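Local coordinates for protein 2-dehydropantoate 2-reductase (Bacillus subtilis, PDB 3EGO) that probably catalyses the NADPH-dependent reduction of ketopantoate to pantoate, the second step of pantoate formation in pantothenate biosynthesis, at residues G14-Y19 against V122-V127; A37-S42 against S130-D135; N94-Q99 against I157-N162; V73-K76 against S82-S85. All coordinates share one frame; numbering follows the deposited sequence.

Interaction 1. Residues G14-Y19 against V122-V127; sequences GLLCAY and VEHGAV
L16, on the helix that follows the glycine-rich turn of the Rossmann-type nucleotide fold, packs against H124 and A126 at the end of strand 116-128. By similarity, both G14 at the head of the helix segment and A126 on the strand belong to the NADP site. One methyl group carries the contact: L16 CD2 lies 3.7 Å from H124 CB and 3.9 Å from A126 CB. The same methyl comes obliquely to the imidazole, 3.8 Å from H124 CG and 3.9 Å from H124 CD2. With L16 CG anti to the backbone N (chi1 -178°), the leucine reaches away from its helix to the strand, which approaches it most closely at A126, with CA atoms 6.9 Å apart. The H124 ring is itself flanked by aromatics, nearly parallel to F166 and steeply inclined to H136. E123, just before H124, turns outward to a salt bridge with K143. No hydrogen bond joins the two segments, so helix and strand are held here by apolar packing alone, with the leucine methyl meeting CB of both residues and the CG-CD2 bond of the imidazole.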
loop_
_atom_site.group_PDB
_atom_site.type_symbol
_atom_site.label_atom_id
_atom_site.label_comp_id
_atom_site.label_asym_id
_atom_site.label_seq_id
_atom_site.Cartn_x
_atom_site.Cartn_y
_atom_site.Cartn_z
ATOM N N GLY A 14 -1.697 -23.830 -18.260
ATOM C CA GLY A 14 -1.880 -25.270 -18.414
ATOM C C GLY A 14 -2.827 -25.659 -19.527
ATOM O O GLY A 14 -2.525 -26.527 -20.343
ATOM N N LEU A 15 -3.990 -25.029 -19.572
ATOM C CA LEU A 15 -4.963 -25.373 -20.604
ATOM C C LEU A 15 -4.442 -25.021 -21.984
ATOM O O LEU A 15 -4.715 -25.712 -22.950
ATOM C CB LEU A 15 -6.285 -24.639 -20.339
ATOM C CG LEU A 15 -6.967 -25.054 -19.004
ATOM C CD1 LEU A 15 -8.208 -24.147 -18.770
ATOM C CD2 LEU A 15 -7.332 -26.521 -19.000
ATOM N N LEU A 16 -3.767 -23.873 -22.088
ATOM C CA LEU A 16 -3.192 -23.419 -23.371
ATOM C C LEU A 16 -2.160 -24.439 -23.863
ATOM O O LEU A 16 -2.200 -24.876 -25.029
ATOM C CB LEU A 16 -2.488 -22.061 -23.151
ATOM C CG LEU A 16 -1.872 -21.434 -24.420
ATOM C CD1 LEU A 16 -2.905 -20.782 -25.231
ATOM C CD2 LEU A 16 -0.831 -20.438 -23.973
ATOM N N CYS A 17 -1.251 -24.866 -22.968
ATOM C CA CYS A 17 -0.245 -25.844 -23.370
ATOM C C CYS A 17 -0.905 -27.181 -23.719
ATOM O O CYS A 17 -0.507 -27.861 -24.648
ATOM C CB CYS A 17 0.748 -26.092 -22.216
ATOM S SG CYS A 17 1.841 -24.685 -21.884
ATOM N N ALA A 18 -1.914 -27.572 -22.942
ATOM C CA ALA A 18 -2.564 -28.868 -23.191
ATOM C C ALA A 18 -3.217 -28.851 -24.568
ATOM O O ALA A 18 -3.072 -29.797 -25.307
ATOM C CB ALA A 18 -3.610 -29.135 -22.095
ATOM N N TYR A 19 -3.915 -27.770 -24.929
ATOM C CA TYR A 19 -4.525 -27.724 -26.236
ATOM C C TYR A 19 -3.484 -27.912 -27.371
ATOM O O TYR A 19 -3.590 -28.773 -28.282
ATOM C CB TYR A 19 -5.321 -26.415 -26.457
ATOM C CG TYR A 19 -5.809 -26.426 -27.901
ATOM C CD1 TYR A 19 -6.922 -27.189 -28.267
ATOM C CD2 TYR A 19 -5.095 -25.773 -28.908
ATOM C CE1 TYR A 19 -7.327 -27.254 -29.586
ATOM C CE2 TYR A 19 -5.478 -25.835 -30.198
ATOM C CZ TYR A 19 -6.591 -26.601 -30.538
ATOM O OH TYR A 19 -6.971 -26.663 -31.855
ATOM N N VAL A 122 6.710 -18.046 -20.487
ATOM C CA VAL A 122 5.579 -18.096 -21.391
ATOM C C VAL A 122 5.266 -16.661 -21.778
ATOM O O VAL A 122 4.871 -15.868 -20.918
ATOM C CB VAL A 122 4.353 -18.657 -20.675
ATOM C CG1 VAL A 122 3.103 -18.536 -21.566
ATOM C CG2 VAL A 122 4.601 -20.106 -20.225
ATOM N N GLU A 123 5.398 -16.341 -23.059
ATOM C CA GLU A 123 5.059 -15.008 -23.554
ATOM C C GLU A 123 3.697 -14.871 -24.244
ATOM O O GLU A 123 3.367 -13.817 -24.784
ATOM C CB GLU A 123 6.136 -14.544 -24.538
ATOM C CG GLU A 123 7.544 -14.578 -23.935
ATOM C CD GLU A 123 8.616 -14.046 -24.918
ATOM O OE1 GLU A 123 9.589 -13.405 -24.447
ATOM O OE2 GLU A 123 8.475 -14.270 -26.157
ATOM N N HIS A 124 2.908 -15.929 -24.211
ATOM C CA HIS A 124 1.550 -15.878 -24.725
ATOM C C HIS A 124 0.706 -15.120 -23.761
ATOM O O HIS A 124 1.042 -15.062 -22.587
ATOM C CB HIS A 124 0.995 -17.289 -24.780
ATOM C CG HIS A 124 1.652 -18.158 -25.794
ATOM N ND1 HIS A 124 1.456 -17.996 -27.145
ATOM C CD2 HIS A 124 2.489 -19.212 -25.657
ATOM C CE1 HIS A 124 2.144 -18.911 -27.800
ATOM N NE2 HIS A 124 2.769 -19.669 -26.923
ATOM N N GLY A 125 -0.398 -14.560 -24.265
ATOM C CA GLY A 125 -1.495 -14.080 -23.453
ATOM C C GLY A 125 -2.516 -15.214 -23.430
ATOM O O GLY A 125 -2.864 -15.746 -24.458
ATOM N N ALA A 126 -2.996 -15.583 -22.265
ATOM C CA ALA A 126 -3.993 -16.637 -22.189
ATOM C C ALA A 126 -4.850 -16.405 -20.965
ATOM O O ALA A 126 -4.330 -16.084 -19.883
ATOM C CB ALA A 126 -3.303 -18.001 -22.097
ATOM N N VAL A 127 -6.153 -16.597 -21.126
ATOM C CA VAL A 127 -7.112 -16.277 -20.058
ATOM C C VAL A 127 -8.057 -17.477 -19.899
ATOM O O VAL A 127 -8.754 -17.830 -20.852
ATOM C CB VAL A 127 -7.938 -15.001 -20.438
ATOM C CG1 VAL A 127 -9.053 -14.752 -19.436
ATOM C CG2 VAL A 127 -7.043 -13.761 -20.558
#

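Interaction 2. Residues A37-S42 against S130-D135; sequences AAAIQS and SDTAVD
T132 CG2 is the centre of this contact, set against the backbone and side chains of A39 and I40 on helix 34-43. The methyl lies 3.4 Å from A39 O and 3.7 Å from A39 CB. It also sits 3.7 Å from I40 N, so it covers the A39-I40 peptide link as well as the alanine methyl. I40 adds its CG1 branch, 4.1 Å from T132 CG2 and 4.0 Å from D131 O, the two side chains running past one another in opposite directions. At chi1 62° T132 OG1 stands between the backbone N and the carbonyl carbon, and CG2, anti to that carbon, meets the helix. Polar bonds surround this methyl-on-backbone packing. The D131 carboxylate forms a salt bridge with R33 and D131 O accepts a hydrogen bond from Q36 NE2, so the turn is bonded to R33, just before helix 34-43, and to Q36 in its first turn. Within the turn, T132 N makes a weak bond to S130 OG. On the helix, S42 OG donates to A38 O over 2.7 Å, from 29° off the carbonyl plane. Residues 130-132 lie in the turn between the antiparallel strands 116-128 and 133-138, and 133-135 begin the second strand; T132 and V134 continue by backbone bonds to R46 of strand 45-49. I40 is buried further by C58 and A60 of strand 52-61 and by L15 of helix 12-22, which also meets V134.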
loop_
_atom_site.group_PDB
_atom_site.type_symbol
_atom_site.label_atom_id
_atom_site.label_comp_id
_atom_site.label_asym_id
_atom_site.label_seq_id
_atom_site.Cartn_x
_atom_site.Cartn_y
_atom_site.Cartn_z
ATOM N N ALA A 37 -10.773 -32.164 -13.546
ATOM C CA ALA A 37 -10.279 -33.348 -14.220
ATOM C C ALA A 37 -11.413 -34.106 -14.892
ATOM O O ALA A 37 -11.278 -34.562 -16.029
ATOM C CB ALA A 37 -9.475 -34.242 -13.246
ATOM N N ALA A 38 -12.553 -34.217 -14.202
ATOM C CA ALA A 38 -13.706 -34.919 -14.755
ATOM C C ALA A 38 -14.250 -34.175 -15.945
ATOM O O ALA A 38 -14.645 -34.774 -16.933
ATOM C CB ALA A 38 -14.826 -35.093 -13.686
ATOM N N ALA A 39 -14.295 -32.856 -15.842
ATOM C CA ALA A 39 -14.891 -32.049 -16.911
ATOM C C ALA A 39 -14.057 -32.021 -18.198
ATOM O O ALA A 39 -14.613 -31.908 -19.304
ATOM C CB ALA A 39 -15.172 -30.635 -16.420
ATOM N N ILE A 40 -12.732 -32.061 -18.054
ATOM C CA ILE A 40 -11.819 -32.113 -19.224
ATOM C C ILE A 40 -11.939 -33.479 -19.905
ATOM O O ILE A 40 -12.122 -33.571 -21.121
ATOM C CB ILE A 40 -10.346 -31.893 -18.808
ATOM C CG1 ILE A 40 -10.087 -30.397 -18.486
ATOM C CG2 ILE A 40 -9.400 -32.412 -19.911
ATOM C CD1 ILE A 40 -8.804 -30.124 -17.605
ATOM N N GLN A 41 -11.841 -34.531 -19.094
ATOM C CA GLN A 41 -11.976 -35.902 -19.569
ATOM C C GLN A 41 -13.344 -36.054 -20.263
ATOM O O GLN A 41 -13.535 -36.987 -21.031
ATOM C CB GLN A 41 -11.755 -36.897 -18.408
ATOM C CG GLN A 41 -11.405 -38.349 -18.796
ATOM C CD GLN A 41 -9.948 -38.562 -19.251
ATOM O OE1 GLN A 41 -9.019 -38.702 -18.437
ATOM N NE2 GLN A 41 -9.759 -38.639 -20.566
ATOM N N SER A 42 -14.241 -35.074 -20.057
ATOM C CA SER A 42 -15.636 -35.084 -20.547
ATOM C C SER A 42 -15.994 -34.294 -21.818
ATOM O O SER A 42 -16.564 -34.864 -22.751
ATOM C CB SER A 42 -16.595 -34.671 -19.432
ATOM O OG SER A 42 -16.689 -35.696 -18.462
ATOM N N SER A 130 -13.214 -21.053 -18.175
ATOM C CA SER A 130 -13.929 -22.021 -17.351
ATOM C C SER A 130 -12.985 -23.154 -17.028
ATOM O O SER A 130 -11.814 -23.118 -17.398
ATOM C CB SER A 130 -15.129 -22.585 -18.112
ATOM O OG SER A 130 -14.690 -23.296 -19.250
ATOM N N ASP A 131 -13.483 -24.196 -16.358
ATOM C CA ASP A 131 -12.659 -25.395 -16.105
ATOM C C ASP A 131 -12.093 -26.064 -17.371
ATOM O O ASP A 131 -11.090 -26.748 -17.312
ATOM C CB ASP A 131 -13.442 -26.458 -15.292
ATOM C CG ASP A 131 -13.254 -26.310 -13.740
ATOM O OD1 ASP A 131 -12.341 -25.603 -13.259
ATOM O OD2 ASP A 131 -14.035 -26.921 -12.992
ATOM N N THR A 132 -12.770 -25.944 -18.500
ATOM C CA THR A 132 -12.289 -26.590 -19.713
ATOM C C THR A 132 -11.899 -25.621 -20.853
ATOM O O THR A 132 -11.475 -26.044 -21.929
ATOM C CB THR A 132 -13.359 -27.593 -20.277
ATOM O OG1 THR A 132 -14.534 -26.852 -20.613
ATOM C CG2 THR A 132 -13.728 -28.654 -19.244
ATOM N N ALA A 133 -12.017 -24.323 -20.652
ATOM C CA ALA A 133 -11.886 -23.433 -21.792
ATOM C C ALA A 133 -10.876 -22.307 -21.541
ATOM O O ALA A 133 -10.790 -21.779 -20.401
ATOM C CB ALA A 133 -13.260 -22.840 -22.160
ATOM N N VAL A 134 -10.132 -21.943 -22.599
ATOM C CA VAL A 134 -9.075 -20.944 -22.504
ATOM C C VAL A 134 -9.089 -20.061 -23.748
ATOM O O VAL A 134 -9.237 -20.525 -24.897
ATOM C CB VAL A 134 -7.650 -21.592 -22.245
ATOM C CG1 VAL A 134 -7.182 -22.408 -23.462
ATOM C CG2 VAL A 134 -6.566 -20.499 -21.929
ATOM N N ASP A 135 -8.880 -18.775 -23.546
ATOM C CA ASP A 135 -8.878 -17.871 -24.679
ATOM C C ASP A 135 -7.429 -17.531 -24.938
ATOM O O ASP A 135 -6.752 -17.062 -24.024
ATOM C CB ASP A 135 -9.646 -16.638 -24.257
ATOM C CG ASP A 135 -9.829 -15.619 -25.375
ATOM O OD1 ASP A 135 -9.385 -15.825 -26.517
ATOM O OD2 ASP A 135 -10.454 -14.584 -25.085
#

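Interaction 3. Residues N94-Q99 against I157-N162; sequences NILFLQ and ILFQHN
N94 and L158 mark the nearest backbone approach, with CA atoms 10.6 Å apart, so the strand and a type I turn from I157 to Q160 meet through side chains alone. Strand 94-97 is an inner parallel strand of the Rossmann-type sheet, paired with 70-73 and 116-128; the turn belongs to the long connection between strands 142-146 and 168-170, and is closed by Q160 N donating to I157 O (3.1 Å). Two pairs span the gap. L96 puts CD2 at the edge of the F159 ring, near its plane and 4.0 Å from CZ, the far end of the phenyl. CG of this leucine is anti to the backbone N (chi1 177°), which carries its methyls off the sheet toward the turn. F159 is held by a second aromatic, meeting W144 edge to face. The other pair is looser: L158 CD1 lies 4.2 Å from N94 ND2, an amide with polar commitments of its own. N94 OD1 accepts from R154 NE, while N94 ND2 makes a weak bond to D69 O, so both ends of this buried amide have partners and the leucine methyl simply packs beside it. On its backbone side L158 is tied to the N-terminal part of the fold, its carbonyl O accepting a hydrogen bond from H25 NE2.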
loop_
_atom_site.group_PDB
_atom_site.type_symbol
_atom_site.label_atom_id
_atom_site.label_comp_id
_atom_site.label_asym_id
_atom_site.label_seq_id
_atom_site.Cartn_x
_atom_site.Cartn_y
_atom_site.Cartn_z
ATOM N N ASN A 94 11.895 -35.814 -17.934
ATOM C CA ASN A 94 12.109 -34.411 -18.269
ATOM C C ASN A 94 11.020 -33.606 -17.566
ATOM O O ASN A 94 9.852 -33.977 -17.653
ATOM C CB ASN A 94 11.953 -34.220 -19.775
ATOM C CG ASN A 94 12.912 -35.105 -20.588
ATOM O OD1 ASN A 94 14.087 -35.206 -20.249
ATOM N ND2 ASN A 94 12.411 -35.723 -21.674
ATOM N N ILE A 95 11.401 -32.518 -16.901
ATOM C CA ILE A 95 10.428 -31.620 -16.290
ATOM C C ILE A 95 10.739 -30.248 -16.765
ATOM O O ILE A 95 11.879 -29.791 -16.607
ATOM C CB ILE A 95 10.550 -31.548 -14.775
ATOM C CG1 ILE A 95 10.767 -32.929 -14.171
ATOM C CG2 ILE A 95 9.284 -30.865 -14.169
ATOM C CD1 ILE A 95 9.588 -33.843 -14.229
ATOM N N LEU A 96 9.730 -29.584 -17.346
ATOM C CA LEU A 96 9.874 -28.193 -17.777
ATOM C C LEU A 96 9.095 -27.267 -16.847
ATOM O O LEU A 96 7.897 -27.350 -16.803
ATOM C CB LEU A 96 9.373 -27.999 -19.222
ATOM C CG LEU A 96 9.399 -26.573 -19.789
ATOM C CD1 LEU A 96 10.820 -25.980 -19.744
ATOM C CD2 LEU A 96 8.812 -26.536 -21.252
ATOM N N PHE A 97 9.774 -26.404 -16.085
ATOM C CA PHE A 97 9.075 -25.464 -15.180
ATOM C C PHE A 97 8.745 -24.154 -15.861
ATOM O O PHE A 97 9.643 -23.483 -16.363
ATOM C CB PHE A 97 9.960 -25.183 -13.962
ATOM C CG PHE A 97 10.073 -26.336 -13.044
ATOM C CD1 PHE A 97 9.153 -26.500 -12.015
ATOM C CD2 PHE A 97 11.080 -27.289 -13.211
ATOM C CE1 PHE A 97 9.230 -27.601 -11.150
ATOM C CE2 PHE A 97 11.182 -28.385 -12.354
ATOM C CZ PHE A 97 10.249 -28.554 -11.325
ATOM N N LEU A 98 7.468 -23.770 -15.892
ATOM C CA LEU A 98 7.104 -22.562 -16.586
ATOM C C LEU A 98 6.527 -21.508 -15.646
ATOM O O LEU A 98 5.918 -20.543 -16.105
ATOM C CB LEU A 98 6.103 -22.863 -17.713
ATOM C CG LEU A 98 6.621 -23.660 -18.898
ATOM C CD1 LEU A 98 5.482 -23.775 -19.897
ATOM C CD2 LEU A 98 7.825 -22.934 -19.531
ATOM N N GLN A 99 6.800 -21.690 -14.360
ATOM C CA GLN A 99 6.441 -20.795 -13.258
ATOM C C GLN A 99 6.793 -19.335 -13.453
ATOM O O GLN A 99 7.833 -19.007 -13.990
ATOM C CB GLN A 99 7.136 -21.272 -11.985
ATOM C CG GLN A 99 6.988 -22.775 -11.727
ATOM C CD GLN A 99 5.619 -23.087 -11.195
ATOM O OE1 GLN A 99 4.783 -23.674 -11.899
ATOM N NE2 GLN A 99 5.350 -22.661 -9.950
ATOM N N ILE A 157 12.614 -34.108 -30.148
ATOM C CA ILE A 157 11.524 -34.798 -30.812
ATOM C C ILE A 157 10.242 -34.217 -30.274
ATOM O O ILE A 157 9.341 -33.882 -31.050
ATOM C CB ILE A 157 11.606 -36.347 -30.662
ATOM C CG1 ILE A 157 12.826 -36.885 -31.409
ATOM C CG2 ILE A 157 10.374 -37.015 -31.232
ATOM C CD1 ILE A 157 13.131 -38.360 -31.094
ATOM N N LEU A 158 10.188 -34.017 -28.954
ATOM C CA LEU A 158 8.973 -33.484 -28.336
ATOM C C LEU A 158 8.563 -32.183 -29.019
ATOM O O LEU A 158 7.414 -32.033 -29.385
ATOM C CB LEU A 158 9.136 -33.291 -26.823
ATOM C CG LEU A 158 9.060 -34.571 -25.979
ATOM C CD1 LEU A 158 9.860 -34.415 -24.700
ATOM C CD2 LEU A 158 7.579 -34.942 -25.708
ATOM N N PHE A 159 9.511 -31.256 -29.195
ATOM C CA PHE A 159 9.228 -29.942 -29.702
ATOM C C PHE A 159 9.560 -29.780 -31.182
ATOM O O PHE A 159 9.573 -28.667 -31.691
ATOM C CB PHE A 159 9.958 -28.851 -28.905
ATOM C CG PHE A 159 9.515 -28.725 -27.483
ATOM C CD1 PHE A 159 8.256 -29.176 -27.074
ATOM C CD2 PHE A 159 10.374 -28.150 -26.531
ATOM C CE1 PHE A 159 7.854 -29.040 -25.735
ATOM C CE2 PHE A 159 9.981 -27.997 -25.191
ATOM C CZ PHE A 159 8.713 -28.454 -24.796
ATOM N N GLN A 160 9.785 -30.890 -31.876
ATOM C CA GLN A 160 10.127 -30.846 -33.296
ATOM C C GLN A 160 9.072 -30.114 -34.118
ATOM O O GLN A 160 9.406 -29.293 -34.970
ATOM C CB GLN A 160 10.314 -32.276 -33.853
ATOM C CG GLN A 160 10.777 -32.274 -35.319
ATOM C CD GLN A 160 10.945 -33.657 -35.920
ATOM O OE1 GLN A 160 10.619 -34.677 -35.293
ATOM N NE2 GLN A 160 11.466 -33.701 -37.152
ATOM N N HIS A 161 7.797 -30.427 -33.871
ATOM C CA HIS A 161 6.706 -29.836 -34.627
ATOM C C HIS A 161 5.671 -29.160 -33.743
ATOM O O HIS A 161 5.123 -29.789 -32.826
ATOM C CB HIS A 161 6.031 -30.915 -35.475
ATOM C CG HIS A 161 6.897 -31.403 -36.594
ATOM N ND1 HIS A 161 7.210 -32.733 -36.771
ATOM C CD2 HIS A 161 7.539 -30.726 -37.578
ATOM C CE1 HIS A 161 7.996 -32.859 -37.827
ATOM N NE2 HIS A 161 8.212 -31.658 -38.332
ATOM N N ASN A 162 5.417 -27.885 -34.010
ATOM C CA ASN A 162 4.362 -27.182 -33.266
ATOM C C ASN A 162 3.386 -26.393 -34.113
ATOM O O ASN A 162 3.726 -26.025 -35.232
ATOM C CB ASN A 162 4.989 -26.317 -32.189
ATOM C CG ASN A 162 5.424 -27.141 -31.026
ATOM O OD1 ASN A 162 6.586 -27.440 -30.892
ATOM N ND2 ASN A 162 4.457 -27.588 -30.212
#

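Interaction 4. Residues V73-K76 against S82-S85; sequences VTVK and SVFS
V83 meets V75 and V73 with one methyl each, and this apolar trio is the packed side of the contact. V83 CG2 touches V75 CG2 at 4.0 Å, while V83 CG1 faces V73 CG2 at a slightly longer 4.3 Å. The fork of V83 makes the double contact possible: CG1 is anti to the backbone N (chi1 179°) and CG2 anti to the carbonyl carbon, so the two methyls spread over the valines ahead of them. In V75, chi1 -51° puts CG1 anti to the carbonyl carbon and leaves CG2 between the backbone N and that carbon, where it meets V83; the V75 and V83 side chains run alongside one another in opposing directions. All three valines are buried, and I8 of strand 4-8 touches each of them. The segments belong to a beta-alpha-beta crossover of the Rossmann-type domain, in which helix 80-86 links strand 70-73 to its parallel neighbour 94-97. V75, in the loop after the first of these strands, also lies beside G9, a residue of the NADP site by similarity, and T74 OG1 bonds to I8 O. Away from the valines the helix turns polar side chains outward: S82 is exposed and S85 partly so. S82 OG is hydrogen-bonded to Q79 O near the start of the helix, and S82 O receives S86 OG one turn on. K76, partly exposed at the loop end, is modelled only as far as CG. F84 turns aside from the valines to meet W111 edge to face, next to L108 of helix 103-109.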
loop_
_atom_site.group_PDB
_atom_site.type_symbol
_atom_site.label_atom_id
_atom_site.label_comp_id
_atom_site.label_asym_id
_atom_site.label_seq_id
_atom_site.Cartn_x
_atom_site.Cartn_y
_atom_site.Cartn_z
ATOM N N VAL A 73 5.256 -27.943 -15.805
ATOM C CA VAL A 73 4.737 -27.469 -14.517
ATOM C C VAL A 73 4.335 -26.009 -14.619
ATOM O O VAL A 73 5.160 -25.142 -14.892
ATOM C CB VAL A 73 5.769 -27.667 -13.367
ATOM C CG1 VAL A 73 5.259 -26.981 -12.032
ATOM C CG2 VAL A 73 6.036 -29.162 -13.148
ATOM N N THR A 74 3.046 -25.741 -14.402
ATOM C CA THR A 74 2.480 -24.428 -14.665
ATOM C C THR A 74 1.792 -23.824 -13.417
ATOM O O THR A 74 1.220 -22.726 -13.510
ATOM C CB THR A 74 1.450 -24.485 -15.850
ATOM O OG1 THR A 74 0.303 -25.235 -15.441
ATOM C CG2 THR A 74 2.031 -25.204 -17.054
ATOM N N VAL A 75 1.860 -24.514 -12.271
ATOM C CA VAL A 75 1.134 -24.084 -11.056
ATOM C C VAL A 75 1.760 -22.897 -10.360
ATOM O O VAL A 75 2.943 -22.640 -10.501
ATOM C CB VAL A 75 0.984 -25.207 -9.987
ATOM C CG1 VAL A 75 0.417 -26.462 -10.592
ATOM C CG2 VAL A 75 2.314 -25.453 -9.248
ATOM N N LYS A 76 0.943 -22.192 -9.589
ATOM C CA LYS A 76 1.412 -21.127 -8.728
ATOM C C LYS A 76 2.373 -21.644 -7.662
ATOM O O LYS A 76 2.231 -22.768 -7.166
ATOM C CB LYS A 76 0.221 -20.441 -8.069
ATOM C CG LYS A 76 -0.636 -19.644 -9.049
ATOM N N SER A 82 3.719 -29.295 -2.928
ATOM C CA SER A 82 3.110 -30.616 -3.164
ATOM C C SER A 82 3.567 -31.279 -4.472
ATOM O O SER A 82 3.744 -32.498 -4.539
ATOM C CB SER A 82 1.584 -30.528 -3.154
ATOM O OG SER A 82 1.149 -29.337 -3.766
ATOM N N VAL A 83 3.715 -30.474 -5.519
ATOM C CA VAL A 83 4.228 -30.959 -6.796
ATOM C C VAL A 83 5.583 -31.639 -6.636
ATOM O O VAL A 83 5.764 -32.773 -7.102
ATOM C CB VAL A 83 4.360 -29.804 -7.823
ATOM C CG1 VAL A 83 4.931 -30.320 -9.143
ATOM C CG2 VAL A 83 3.012 -29.165 -8.057
ATOM N N PHE A 84 6.519 -30.946 -5.984
ATOM C CA PHE A 84 7.865 -31.465 -5.752
ATOM C C PHE A 84 7.796 -32.811 -5.063
ATOM O O PHE A 84 8.570 -33.716 -5.380
ATOM C CB PHE A 84 8.703 -30.502 -4.891
ATOM C CG PHE A 84 9.275 -29.335 -5.659
ATOM C CD1 PHE A 84 10.099 -29.547 -6.755
ATOM C CD2 PHE A 84 8.983 -28.034 -5.293
ATOM C CE1 PHE A 84 10.609 -28.490 -7.472
ATOM C CE2 PHE A 84 9.496 -26.952 -6.017
ATOM C CZ PHE A 84 10.308 -27.183 -7.100
ATOM N N SER A 85 6.852 -32.936 -4.127
ATOM C CA SER A 85 6.682 -34.174 -3.341
ATOM C C SER A 85 6.231 -35.345 -4.207
ATOM O O SER A 85 6.678 -36.482 -4.019
ATOM C CB SER A 85 5.712 -33.952 -2.177
ATOM O OG SER A 85 6.359 -33.284 -1.108
#

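Overall arrangement
From the N terminus, helix 12-22 opens interaction 1, which closes only at strand 116-128, about a hundred residues later. Helix 34-43 then opens interaction 2, closed after interaction 1 by the turn into strand 133-138, so the two cross. Interaction 4 is a short local closure lying within both of these spans. Interaction 3 opens next, at strand 94-97, and closes last at 157-162, crossing interactions 1 and 2 but following interaction 4 in series. V127 O to D135 N joins interactions 1 and 2 across neighbouring strands; backbone bonds of V73 with L96 and L98 join 4 to 3. Together they tie helices and turns to one sheet.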